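Local coordinates for 4-hydroxybutyrate CoA-transferase (Porphyromonas gingivalis, PDB 3D3U), which probably transfers coenzyme A between acetyl-CoA and short carboxylates such as 4-hydroxybutyrate, at residues V224-A227 with L228-H231; F341-G344 with A345-K349; T360-K363 with G364-S367; G400-L403 with R404-A407; A412-P416 with D417-A421. All blocks are in the same frame, centred on the assembly; numbering follows the deposited sequence.

Contact 1: residues V224-A227 with L228-H231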
loop_
_atom_site.group_PDB
_atom_site.type_symbol
_atom_site.label_atom_id
_atom_site.label_comp_id
_atom_site.label_asym_id
_atom_site.label_seq_id
_atom_site.Cartn_x
_atom_site.Cartn_y
_atom_site.Cartn_z
ATOM N N VAL A 224 -15.589 -1.900 -6.539
ATOM C CA VAL A 224 -15.670 -0.598 -7.169
ATOM C C VAL A 224 -15.319 -0.780 -8.590
ATOM O O VAL A 224 -15.976 -0.219 -9.458
ATOM C CB VAL A 224 -14.624 0.361 -6.738
ATOM C CG1 VAL A 224 -14.890 1.710 -7.405
ATOM C CG2 VAL A 224 -14.587 0.482 -5.288
ATOM N N LEU A 225 -14.240 -1.522 -8.839
ATOM C CA LEU A 225 -13.789 -1.748 -10.181
ATOM C C LEU A 225 -14.816 -2.573 -10.951
ATOM O O LEU A 225 -14.999 -2.332 -12.112
ATOM C CB LEU A 225 -12.500 -2.504 -10.116
ATOM C CG LEU A 225 -11.127 -1.893 -10.270
ATOM C CD1 LEU A 225 -11.234 -0.424 -9.891
ATOM C CD2 LEU A 225 -10.353 -2.812 -9.324
ATOM N N ARG A 226 -15.522 -3.519 -10.302
ATOM C CA ARG A 226 -16.677 -4.184 -10.942
ATOM C C ARG A 226 -17.701 -3.167 -11.396
ATOM O O ARG A 226 -18.097 -3.186 -12.563
ATOM C CB ARG A 226 -17.324 -5.274 -10.108
ATOM C CG ARG A 226 -16.689 -6.687 -10.205
ATOM C CD ARG A 226 -16.284 -7.191 -11.631
ATOM N NE ARG A 226 -15.486 -8.408 -11.439
ATOM C CZ ARG A 226 -14.875 -9.202 -12.368
ATOM N NH1 ARG A 226 -14.877 -8.958 -13.688
ATOM N NH2 ARG A 226 -14.240 -10.283 -11.929
ATOM N N ALA A 227 -18.103 -2.225 -10.530
ATOM C CA ALA A 227 -19.075 -1.147 -10.908
ATOM C C ALA A 227 -18.569 -0.264 -12.066
ATOM O O ALA A 227 -19.311 0.526 -12.631
ATOM C CB ALA A 227 -19.425 -0.278 -9.657
ATOM N N LEU A 228 -17.299 -0.328 -12.430
ATOM C CA LEU A 228 -16.800 0.715 -13.383
ATOM C C LEU A 228 -16.598 0.129 -14.806
ATOM O O LEU A 228 -15.903 0.732 -15.651
ATOM C CB LEU A 228 -15.498 1.366 -12.832
ATOM C CG LEU A 228 -15.629 2.188 -11.539
ATOM C CD1 LEU A 228 -14.467 2.024 -10.653
ATOM C CD2 LEU A 228 -15.893 3.680 -11.734
ATOM N N GLU A 229 -17.148 -1.066 -15.023
ATOM C CA GLU A 229 -16.945 -1.723 -16.288
ATOM C C GLU A 229 -17.603 -0.965 -17.475
ATOM O O GLU A 229 -17.163 -1.130 -18.612
ATOM C CB GLU A 229 -17.288 -3.247 -16.242
ATOM C CG GLU A 229 -16.582 -4.044 -15.130
ATOM C CD GLU A 229 -16.522 -5.536 -15.390
ATOM O OE1 GLU A 229 -15.776 -6.284 -14.661
ATOM O OE2 GLU A 229 -17.168 -5.954 -16.360
ATOM N N GLY A 230 -18.570 -0.075 -17.202
ATOM C CA GLY A 230 -19.048 0.895 -18.191
ATOM C C GLY A 230 -18.349 2.252 -18.270
ATOM O O GLY A 230 -18.879 3.214 -18.878
ATOM N N HIS A 231 -17.155 2.356 -17.699
ATOM C CA HIS A 231 -16.370 3.595 -17.747
ATOM C C HIS A 231 -15.289 3.505 -18.792
ATOM O O HIS A 231 -14.974 2.426 -19.278
ATOM C CB HIS A 231 -15.833 3.981 -16.346
ATOM C CG HIS A 231 -16.908 4.499 -15.413
ATOM N ND1 HIS A 231 -17.032 5.829 -15.081
ATOM C CD2 HIS A 231 -17.967 3.871 -14.821
ATOM C CE1 HIS A 231 -18.111 5.996 -14.333
ATOM N NE2 HIS A 231 -18.695 4.829 -14.159
#
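R226 and E229, three residues apart where helix 219-226 gives way to turns, form a salt bridge: R226 NH1 meets E229 OE1 at 3.0 Å with an N-H...O angle of 163°. The carboxylate oxygen lies at the guanidinium edge, close to its plane, and is approached almost in line with its own C-O bond, although the two flat groups are turned 47° against each other. Both side chains run the same way. The arginine folds at chi2 to stay beside its partner, while the glutamate chain is stretched beyond CG. E229 also forms a long, weak ion pair with K251. Behind this bridge the backbone is held by L228 N, which donates to L225 O at 3.1 Å, and by a weak bond from E229 N to R226 O. That weak bond spans a type I turn, R226 to E229; a second, L228 to H231, comes next, closed by H231 N on L228 O at 2.9 Å. L228 supplies the apolar side. Its CD1 branch lies alongside V224 CG1 and also comes within 4.1 Å of L225 CD1, whereas CD2 sits over the centre of one face of the H231 imidazole, 3.7 Å above its plane. One leucine therefore joins the last helical turn to the loop beyond it. Two helices flank this helix end. Helix 243-251 receives L225 on R247 and M248, R226 on K251 and E229 on M248, while A227 touches Q201 and A204 of helix 194-204; L228 reaches I207, and the loop then proceeds to strand 235-237.

Contact 2: residues F341-G344 with A345-K349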
loop_
_atom_site.group_PDB
_atom_site.type_symbol
_atom_site.label_atom_id
_atom_site.label_comp_id
_atom_site.label_asym_id
_atom_site.label_seq_id
_atom_site.Cartn_x
_atom_site.Cartn_y
_atom_site.Cartn_z
ATOM N N PHE A 341 -3.855 10.420 0.887
ATOM C CA PHE A 341 -4.740 10.514 -0.252
ATOM C C PHE A 341 -5.996 11.368 -0.046
ATOM O O PHE A 341 -6.431 12.014 -0.965
ATOM C CB PHE A 341 -5.080 9.126 -0.732
ATOM C CG PHE A 341 -4.101 8.592 -1.661
ATOM C CD1 PHE A 341 -4.024 9.080 -2.951
ATOM C CD2 PHE A 341 -3.234 7.609 -1.288
ATOM C CE1 PHE A 341 -3.113 8.610 -3.864
ATOM C CE2 PHE A 341 -2.260 7.091 -2.229
ATOM C CZ PHE A 341 -2.233 7.570 -3.491
ATOM N N LEU A 342 -6.565 11.418 1.158
ATOM C CA LEU A 342 -7.600 12.440 1.447
ATOM C C LEU A 342 -7.197 13.840 1.038
ATOM O O LEU A 342 -7.953 14.511 0.303
ATOM C CB LEU A 342 -7.969 12.495 2.938
ATOM C CG LEU A 342 -9.347 12.010 3.400
ATOM C CD1 LEU A 342 -9.529 10.448 3.086
ATOM C CD2 LEU A 342 -9.611 12.354 4.919
ATOM N N ARG A 343 -6.032 14.244 1.583
ATOM C CA ARG A 343 -5.405 15.560 1.500
ATOM C C ARG A 343 -5.039 15.888 0.022
ATOM O O ARG A 343 -5.289 16.983 -0.513
ATOM C CB ARG A 343 -4.085 15.528 2.362
ATOM C CG ARG A 343 -4.091 15.678 3.965
ATOM C CD ARG A 343 -2.677 16.146 4.629
ATOM N NE ARG A 343 -2.478 17.614 4.626
ATOM C CZ ARG A 343 -3.325 18.484 5.248
ATOM N NH1 ARG A 343 -3.168 19.832 5.228
ATOM N NH2 ARG A 343 -4.389 17.977 5.900
ATOM N N GLY A 344 -4.410 14.888 -0.595
ATOM C CA GLY A 344 -3.883 14.990 -1.889
ATOM C C GLY A 344 -5.008 14.944 -2.850
ATOM O O GLY A 344 -4.932 15.648 -3.870
ATOM N N ALA A 345 -6.073 14.168 -2.582
ATOM C CA ALA A 345 -7.307 14.272 -3.443
ATOM C C ALA A 345 -7.910 15.666 -3.413
ATOM O O ALA A 345 -8.516 16.098 -4.418
ATOM C CB ALA A 345 -8.375 13.266 -3.119
ATOM N N LYS A 346 -7.720 16.374 -2.295
ATOM C CA LYS A 346 -8.368 17.653 -2.108
ATOM C C LYS A 346 -7.613 18.748 -2.755
ATOM O O LYS A 346 -8.144 19.825 -2.824
ATOM C CB LYS A 346 -8.808 17.912 -0.649
ATOM C CG LYS A 346 -9.808 16.640 -0.134
ATOM C CD LYS A 346 -11.213 17.117 0.263
ATOM C CE LYS A 346 -11.828 18.035 -0.839
ATOM N NZ LYS A 346 -12.613 19.177 -0.244
ATOM N N ARG A 347 -6.446 18.436 -3.342
ATOM C CA ARG A 347 -5.666 19.393 -4.142
ATOM C C ARG A 347 -5.759 19.230 -5.672
ATOM O O ARG A 347 -5.389 20.181 -6.376
ATOM C CB ARG A 347 -4.164 19.303 -3.873
ATOM C CG ARG A 347 -3.521 20.143 -2.823
ATOM C CD ARG A 347 -2.914 19.268 -1.752
ATOM N NE ARG A 347 -2.065 19.965 -0.769
ATOM C CZ ARG A 347 -2.077 19.682 0.536
ATOM N NH1 ARG A 347 -2.935 18.732 0.980
ATOM N NH2 ARG A 347 -1.257 20.324 1.368
ATOM N N SER A 348 -6.147 18.053 -6.226
ATOM C CA SER A 348 -6.176 17.989 -7.720
ATOM C C SER A 348 -7.377 18.652 -8.198
ATOM O O SER A 348 -8.409 18.525 -7.609
ATOM C CB SER A 348 -6.124 16.571 -8.288
ATOM O OG SER A 348 -7.383 16.036 -8.688
ATOM N N LYS A 349 -7.259 19.336 -9.306
ATOM C CA LYS A 349 -8.449 19.964 -9.863
ATOM C C LYS A 349 -9.593 19.004 -10.347
ATOM O O LYS A 349 -9.417 18.147 -11.224
ATOM C CB LYS A 349 -8.117 21.144 -10.791
ATOM C CG LYS A 349 -8.069 20.845 -12.291
ATOM C CD LYS A 349 -7.744 22.146 -13.122
ATOM C CE LYS A 349 -6.266 22.442 -12.965
ATOM N NZ LYS A 349 -5.877 23.805 -13.401
#
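R347 runs alongside R343, its NH1 lying 3.7 Å from R343 CB, with the two guanidinium planes turned 73° apart. The closeness of two like charges is probably eased by R343 O, to which R347 NH1 donates a weak but fairly straight bond, 3.3 Å and 161°, with this oxygen near the guanidinium plane; R343 also has a long, weak ion pair with E385. A bend at chi2, 118°, brings NH1 of R347 back to the helix end. R343 O is shared, since K346 N donates to it weakly as well. The last main-chain bonds of the helix include A345 N on F341 O at 2.7 Å and, beyond it, R347 N on G344 O at 3.2 Å. K346 turns its amine away to a salt bridge with D387, and S348 OG bonds to M307 N of strand 307-311. Both R343 and R347 touch P298 at the start of helix 298-303. The weak R347 NH1 to R343 O bond thus lies at the C-terminal end of helix 338-345, the helix of a beta-alpha-beta connection between the adjacent parallel strands 307-311 and 352-356, consistent with the Rossmann-like character of the family.

Contact 3: residues T360-K363 with G364-S367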
loop_
_atom_site.group_PDB
_atom_site.type_symbol
_atom_site.label_atom_id
_atom_site.label_comp_id
_atom_site.label_asym_id
_atom_site.label_seq_id
_atom_site.Cartn_x
_atom_site.Cartn_y
_atom_site.Cartn_z
ATOM N N THR A 360 -22.627 -1.933 8.868
ATOM C CA THR A 360 -22.474 -2.659 10.190
ATOM C C THR A 360 -21.283 -3.578 10.422
ATOM O O THR A 360 -20.439 -3.707 9.580
ATOM C CB THR A 360 -23.675 -3.464 10.515
ATOM O OG1 THR A 360 -24.019 -4.287 9.406
ATOM C CG2 THR A 360 -24.858 -2.559 10.682
ATOM N N ALA A 361 -21.244 -4.202 11.595
ATOM C CA ALA A 361 -20.213 -5.192 11.927
ATOM C C ALA A 361 -20.780 -6.299 12.820
ATOM O O ALA A 361 -21.859 -6.143 13.385
ATOM C CB ALA A 361 -19.060 -4.528 12.602
ATOM N N LYS A 362 -20.050 -7.419 12.933
ATOM C CA LYS A 362 -20.478 -8.580 13.739
ATOM C C LYS A 362 -21.905 -9.016 13.336
ATOM O O LYS A 362 -22.776 -9.070 14.192
ATOM C CB LYS A 362 -20.399 -8.225 15.248
ATOM C CG LYS A 362 -20.809 -9.382 16.296
ATOM C CD LYS A 362 -21.470 -8.924 17.714
ATOM C CE LYS A 362 -21.087 -9.812 18.922
ATOM N NZ LYS A 362 -22.124 -9.542 19.988
ATOM N N LYS A 363 -22.143 -9.298 12.042
ATOM C CA LYS A 363 -23.527 -9.549 11.517
ATOM C C LYS A 363 -24.650 -8.512 11.886
ATOM O O LYS A 363 -25.804 -8.898 12.198
ATOM C CB LYS A 363 -24.053 -10.979 11.808
ATOM C CG LYS A 363 -25.444 -11.324 11.088
ATOM C CD LYS A 363 -26.445 -12.087 12.014
ATOM C CE LYS A 363 -27.488 -12.892 11.211
ATOM N NZ LYS A 363 -27.858 -14.103 12.040
ATOM N N GLY A 364 -24.337 -7.215 11.809
ATOM C CA GLY A 364 -25.377 -6.192 11.925
ATOM C C GLY A 364 -25.674 -5.898 13.370
ATOM O O GLY A 364 -26.669 -5.247 13.671
ATOM N N THR A 365 -24.831 -6.380 14.286
ATOM C CA THR A 365 -25.032 -6.048 15.690
ATOM C C THR A 365 -24.519 -4.637 15.917
ATOM O O THR A 365 -24.989 -3.918 16.795
ATOM C CB THR A 365 -24.252 -6.965 16.649
ATOM O OG1 THR A 365 -23.435 -7.904 15.933
ATOM C CG2 THR A 365 -25.206 -7.728 17.632
ATOM N N GLU A 366 -23.531 -4.252 15.134
ATOM C CA GLU A 366 -22.828 -3.013 15.397
ATOM C C GLU A 366 -22.771 -2.068 14.210
ATOM O O GLU A 366 -22.308 -2.459 13.119
ATOM C CB GLU A 366 -21.429 -3.361 15.878
ATOM C CG GLU A 366 -21.508 -4.650 16.690
ATOM C CD GLU A 366 -21.702 -4.428 18.203
ATOM O OE1 GLU A 366 -20.670 -4.044 18.855
ATOM O OE2 GLU A 366 -22.837 -4.677 18.754
ATOM N N SER A 367 -23.247 -0.840 14.476
ATOM C CA SER A 367 -23.213 0.331 13.579
ATOM C C SER A 367 -21.813 0.920 13.411
ATOM O O SER A 367 -21.235 1.374 14.394
ATOM C CB SER A 367 -24.079 1.424 14.192
ATOM O OG SER A 367 -24.319 2.503 13.307
#
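The flat groups here are peptides, meeting edge to edge: A361 and E366 form the hydrogen-bonded pair, T360 and S367 the non-hydrogen-bonded one. A361 N donates to E366 O, and E366 N to A361 O at 3.1 Å. T360 and S367 put their side chains on one face of this small ladder, where both touch F418; on the other face A361 CB and E366 CB are 4.2 Å apart. The ladder belongs to a beta hairpin, strands 360-361 and 366-367, with a classic bulge in which T365 and E366 both face A361. The oxygen of A361 consequently collects more than one N-H, since G364 N and T365 N also donate to it weakly. K362, K363 and G364 all have positive phi, which lets the chain turn back within so few residues. T360 places OG1 between its backbone N and carbonyl carbon (chi1 51°), over G364 CA at 3.4 Å. K362 CB lies 4.0 Å from E366 CG. At their charged ends K362 NZ and E366 OE2 are 5.1 Å apart, not in contact, and any attraction is probably slight. S367 OG bonds to I369 O, and R368 NE donates to T360 O.

Contact 4: residues G400-L403 with R404-A407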
loop_
_atom_site.group_PDB
_atom_site.type_symbol
_atom_site.label_atom_id
_atom_site.label_comp_id
_atom_site.label_asym_id
_atom_site.label_seq_id
_atom_site.Cartn_x
_atom_site.Cartn_y
_atom_site.Cartn_z
ATOM N N GLY A 400 -19.217 20.995 2.143
ATOM C CA GLY A 400 -20.238 22.004 2.129
ATOM C C GLY A 400 -21.477 21.656 2.945
ATOM O O GLY A 400 -22.591 22.016 2.557
ATOM N N ALA A 401 -21.323 20.965 4.072
ATOM C CA ALA A 401 -22.512 20.611 4.878
ATOM C C ALA A 401 -22.447 21.188 6.322
ATOM O O ALA A 401 -21.350 21.189 6.912
ATOM C CB ALA A 401 -22.709 19.057 4.859
ATOM N N THR A 402 -23.569 21.682 6.891
ATOM C CA THR A 402 -23.580 22.046 8.350
ATOM C C THR A 402 -23.382 20.861 9.263
ATOM O O THR A 402 -23.786 19.762 8.956
ATOM C CB THR A 402 -24.890 22.658 8.841
ATOM O OG1 THR A 402 -25.885 22.490 7.834
ATOM C CG2 THR A 402 -24.795 24.193 9.136
ATOM N N LEU A 403 -22.788 21.095 10.413
ATOM C CA LEU A 403 -23.002 20.197 11.509
ATOM C C LEU A 403 -24.324 19.392 11.416
ATOM O O LEU A 403 -24.251 18.178 11.455
ATOM C CB LEU A 403 -22.882 20.983 12.816
ATOM C CG LEU A 403 -21.375 21.269 12.959
ATOM C CD1 LEU A 403 -20.978 22.123 14.198
ATOM C CD2 LEU A 403 -20.681 19.945 12.940
ATOM N N ARG A 404 -25.491 20.034 11.234
ATOM C CA ARG A 404 -26.799 19.281 11.133
ATOM C C ARG A 404 -27.074 18.430 9.878
ATOM O O ARG A 404 -27.688 17.382 9.988
ATOM C CB ARG A 404 -28.054 20.150 11.372
ATOM C CG ARG A 404 -28.438 21.152 10.248
ATOM C CD ARG A 404 -27.817 22.576 10.428
ATOM N NE ARG A 404 -28.202 23.590 9.417
ATOM C CZ ARG A 404 -29.069 24.618 9.621
ATOM N NH1 ARG A 404 -29.675 24.777 10.807
ATOM N NH2 ARG A 404 -29.334 25.490 8.636
ATOM N N GLN A 405 -26.684 18.886 8.696
ATOM C CA GLN A 405 -26.840 18.054 7.488
ATOM C C GLN A 405 -25.970 16.789 7.521
ATOM O O GLN A 405 -26.482 15.666 7.294
ATOM C CB GLN A 405 -26.542 18.853 6.214
ATOM C CG GLN A 405 -27.070 20.278 6.300
ATOM C CD GLN A 405 -26.728 21.139 5.109
ATOM O OE1 GLN A 405 -25.545 21.410 4.789
ATOM N NE2 GLN A 405 -27.765 21.613 4.471
ATOM N N ARG A 406 -24.660 16.979 7.789
ATOM C CA ARG A 406 -23.656 15.911 7.834
ATOM C C ARG A 406 -24.197 14.785 8.767
ATOM O O ARG A 406 -24.239 13.598 8.395
ATOM C CB ARG A 406 -22.318 16.480 8.314
ATOM C CG ARG A 406 -21.745 17.616 7.455
ATOM C CD ARG A 406 -20.659 18.538 8.167
ATOM N NE ARG A 406 -19.301 17.996 8.166
ATOM C CZ ARG A 406 -18.474 18.139 7.137
ATOM N NH1 ARG A 406 -18.876 18.824 6.062
ATOM N NH2 ARG A 406 -17.248 17.594 7.149
ATOM N N ALA A 407 -24.673 15.200 9.948
ATOM C CA ALA A 407 -25.366 14.359 10.909
ATOM C C ALA A 407 -26.397 13.412 10.248
ATOM O O ALA A 407 -26.323 12.129 10.349
ATOM C CB ALA A 407 -26.076 15.248 11.915
#
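T402 and Q405 meet at the start of helix 403-413, where Q405 OE1 accepts the amide of T402 N at 2.9 Å and 153°. The Q405 chain is extended beyond CG (chi2 176°), which carries its carboxamide back past the first turn to that N-H. The carbonyl of T402 is used too: R406 N donates to T402 O at 3.1 Å. T402 OG1 receives a weak bond from R404 NE at 3.0 Å, the oxygen lying level with the guanidinium, at its NE side. R404 has CG between its backbone N and carbonyl carbon (chi1 72°) and bends at chi2, which brings NE to the hydroxyl as the chain crosses the threonine. A407 N closes the next, weaker step on L403 O, and A407 O takes T411 OG1. R406 lays its aliphatic part on A401, CG by CB, and the side chain also touches R383 and L398. Q405 OE1 and T402 N thus close a side-chain-to-backbone bond at the first turn of the helix. The oxygen is that of a neutral amide, whose partial negative charge would probably suit the start of a helix without adding a full charge.

Contact 5: residues A412-P416 with D417-A421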
loop_
_atom_site.group_PDB
_atom_site.type_symbol
_atom_site.label_atom_id
_atom_site.label_comp_id
_atom_site.label_asym_id
_atom_site.label_seq_id
_atom_site.Cartn_x
_atom_site.Cartn_y
_atom_site.Cartn_z
ATOM N N ALA A 412 -29.113 8.738 7.090
ATOM C CA ALA A 412 -29.851 8.235 5.986
ATOM C C ALA A 412 -29.112 7.057 5.364
ATOM O O ALA A 412 -29.782 6.189 4.908
ATOM C CB ALA A 412 -30.248 9.373 4.925
ATOM N N ILE A 413 -27.797 6.975 5.345
ATOM C CA ILE A 413 -27.175 5.749 4.783
ATOM C C ILE A 413 -26.682 4.640 5.774
ATOM O O ILE A 413 -26.094 3.589 5.354
ATOM C CB ILE A 413 -26.002 6.103 3.930
ATOM C CG1 ILE A 413 -24.846 6.460 4.807
ATOM C CG2 ILE A 413 -26.410 7.194 2.972
ATOM C CD1 ILE A 413 -23.682 6.667 4.062
ATOM N N ALA A 414 -26.906 4.904 7.061
ATOM C CA ALA A 414 -26.774 3.927 8.106
ATOM C C ALA A 414 -27.720 2.737 7.951
ATOM O O ALA A 414 -28.758 2.790 7.271
ATOM C CB ALA A 414 -27.075 4.618 9.488
ATOM N N HIS A 415 -27.418 1.682 8.701
ATOM C CA HIS A 415 -28.306 0.573 8.665
ATOM C C HIS A 415 -29.569 1.068 9.273
ATOM O O HIS A 415 -29.542 1.889 10.219
ATOM C CB HIS A 415 -27.752 -0.632 9.407
ATOM C CG HIS A 415 -28.657 -1.819 9.350
ATOM N ND1 HIS A 415 -28.641 -2.725 8.306
ATOM C CD2 HIS A 415 -29.678 -2.197 10.166
ATOM C CE1 HIS A 415 -29.590 -3.619 8.490
ATOM N NE2 HIS A 415 -30.255 -3.304 9.596
ATOM N N PRO A 416 -30.684 0.555 8.710
ATOM C CA PRO A 416 -32.045 0.839 9.198
ATOM C C PRO A 416 -32.311 0.585 10.690
ATOM O O PRO A 416 -33.127 1.315 11.317
ATOM C CB PRO A 416 -32.914 -0.078 8.310
ATOM C CG PRO A 416 -32.151 -0.287 7.090
ATOM C CD PRO A 416 -30.748 -0.366 7.536
ATOM N N ASP A 417 -31.692 -0.432 11.284
ATOM C CA ASP A 417 -32.013 -0.659 12.752
ATOM C C ASP A 417 -31.626 0.561 13.569
ATOM O O ASP A 417 -32.362 1.072 14.410
ATOM C CB ASP A 417 -31.246 -1.839 13.343
ATOM C CG ASP A 417 -31.520 -3.144 12.635
ATOM O OD1 ASP A 417 -32.369 -3.182 11.730
ATOM O OD2 ASP A 417 -30.869 -4.178 12.916
ATOM N N PHE A 418 -30.439 1.025 13.209
ATOM C CA PHE A 418 -29.727 2.059 13.859
ATOM C C PHE A 418 -30.175 3.477 13.601
ATOM O O PHE A 418 -29.995 4.319 14.486
ATOM C CB PHE A 418 -28.314 1.838 13.451
ATOM C CG PHE A 418 -27.774 0.659 14.082
ATOM C CD1 PHE A 418 -26.820 -0.102 13.473
ATOM C CD2 PHE A 418 -28.299 0.261 15.302
ATOM C CE1 PHE A 418 -26.344 -1.207 14.116
ATOM C CE2 PHE A 418 -27.849 -0.835 15.943
ATOM C CZ PHE A 418 -26.893 -1.577 15.396
ATOM N N ARG A 419 -30.771 3.725 12.424
ATOM C CA ARG A 419 -31.368 5.029 12.121
ATOM C C ARG A 419 -32.292 5.695 13.143
ATOM O O ARG A 419 -32.116 6.866 13.301
ATOM C CB ARG A 419 -32.100 5.010 10.830
ATOM C CG ARG A 419 -31.288 4.691 9.649
ATOM C CD ARG A 419 -32.059 4.821 8.343
ATOM N NE ARG A 419 -31.447 3.968 7.303
ATOM C CZ ARG A 419 -31.779 3.965 5.994
ATOM N NH1 ARG A 419 -31.175 3.109 5.188
ATOM N NH2 ARG A 419 -32.718 4.749 5.520
ATOM N N PRO A 420 -33.280 5.051 13.817
ATOM C CA PRO A 420 -33.962 5.781 14.902
ATOM C C PRO A 420 -33.068 5.987 16.158
ATOM O O PRO A 420 -33.231 7.040 16.828
ATOM C CB PRO A 420 -35.272 4.983 15.183
ATOM C CG PRO A 420 -35.074 3.617 14.583
ATOM C CD PRO A 420 -33.855 3.685 13.660
ATOM N N ALA A 421 -32.157 5.063 16.501
ATOM C CA ALA A 421 -31.283 5.426 17.619
ATOM C C ALA A 421 -30.531 6.723 17.140
ATOM O O ALA A 421 -30.630 7.783 17.767
ATOM C CB ALA A 421 -30.317 4.243 18.039
#
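A414 O is gripped by the R419 guanidinium, with NE donating at 2.9 Å and NH1, more weakly, at 3.2 Å. The R419 chain is extended from CG to NE, which lets it span the turn to this oxygen. A second carbonyl, A412 O, sits over the centre of one guanidinium face, 3.2 Å above its plane, where the attraction is probably electrostatic. Y393 adds a cation-pi partner to the same group. Further along, H415 O accepts R419 N at 3.1 Å, and F418 N weakly. These bonds lie in the short connection between helices 403-413 and 418-427, a tight link between two consecutive helices in the C-terminal part of the chain, with R419 of the second helix reaching back to the end of the first. H415 carries CG anti to its nitrogen (chi1 -178°), which sends its ring toward D417. H415 NE2 donates weakly to D417 OD1 at 3.0 Å, the ring and carboxylate standing almost perpendicular, 87° apart. P416 CD covers one imidazole face. P416 also runs beside R419, CG and NH1 4.0 Å apart. D417 CB lies over the rim of one face of the F418 ring, and H415 CB comes within 4.2 Å of F418 CD1.

The five contacts follow one another along the chain without overlap. Contact 1 ends helix 219-226 and contact 2 ends helix 338-345; their centres are 22 Å apart and both helices lead into strands of the same mixed sheet, 235-237 and 352-356. Contacts 2 to 5 lie in the C-terminal acetyl-CoA hydrolase/transferase domain. Contacts 4 and 5 share helix 403-413, one at each end, with centres 17 Å apart. Contacts 3 and 5, centred 12 Å apart, are the only two that touch: F418 packs on the hairpin through S367 and T365, and H415 on T360. Hairpin 360-367 and the connection 412-421 thus pack against each other at the surface, their centres about 27 Å and 32 Å from the centre of the chain.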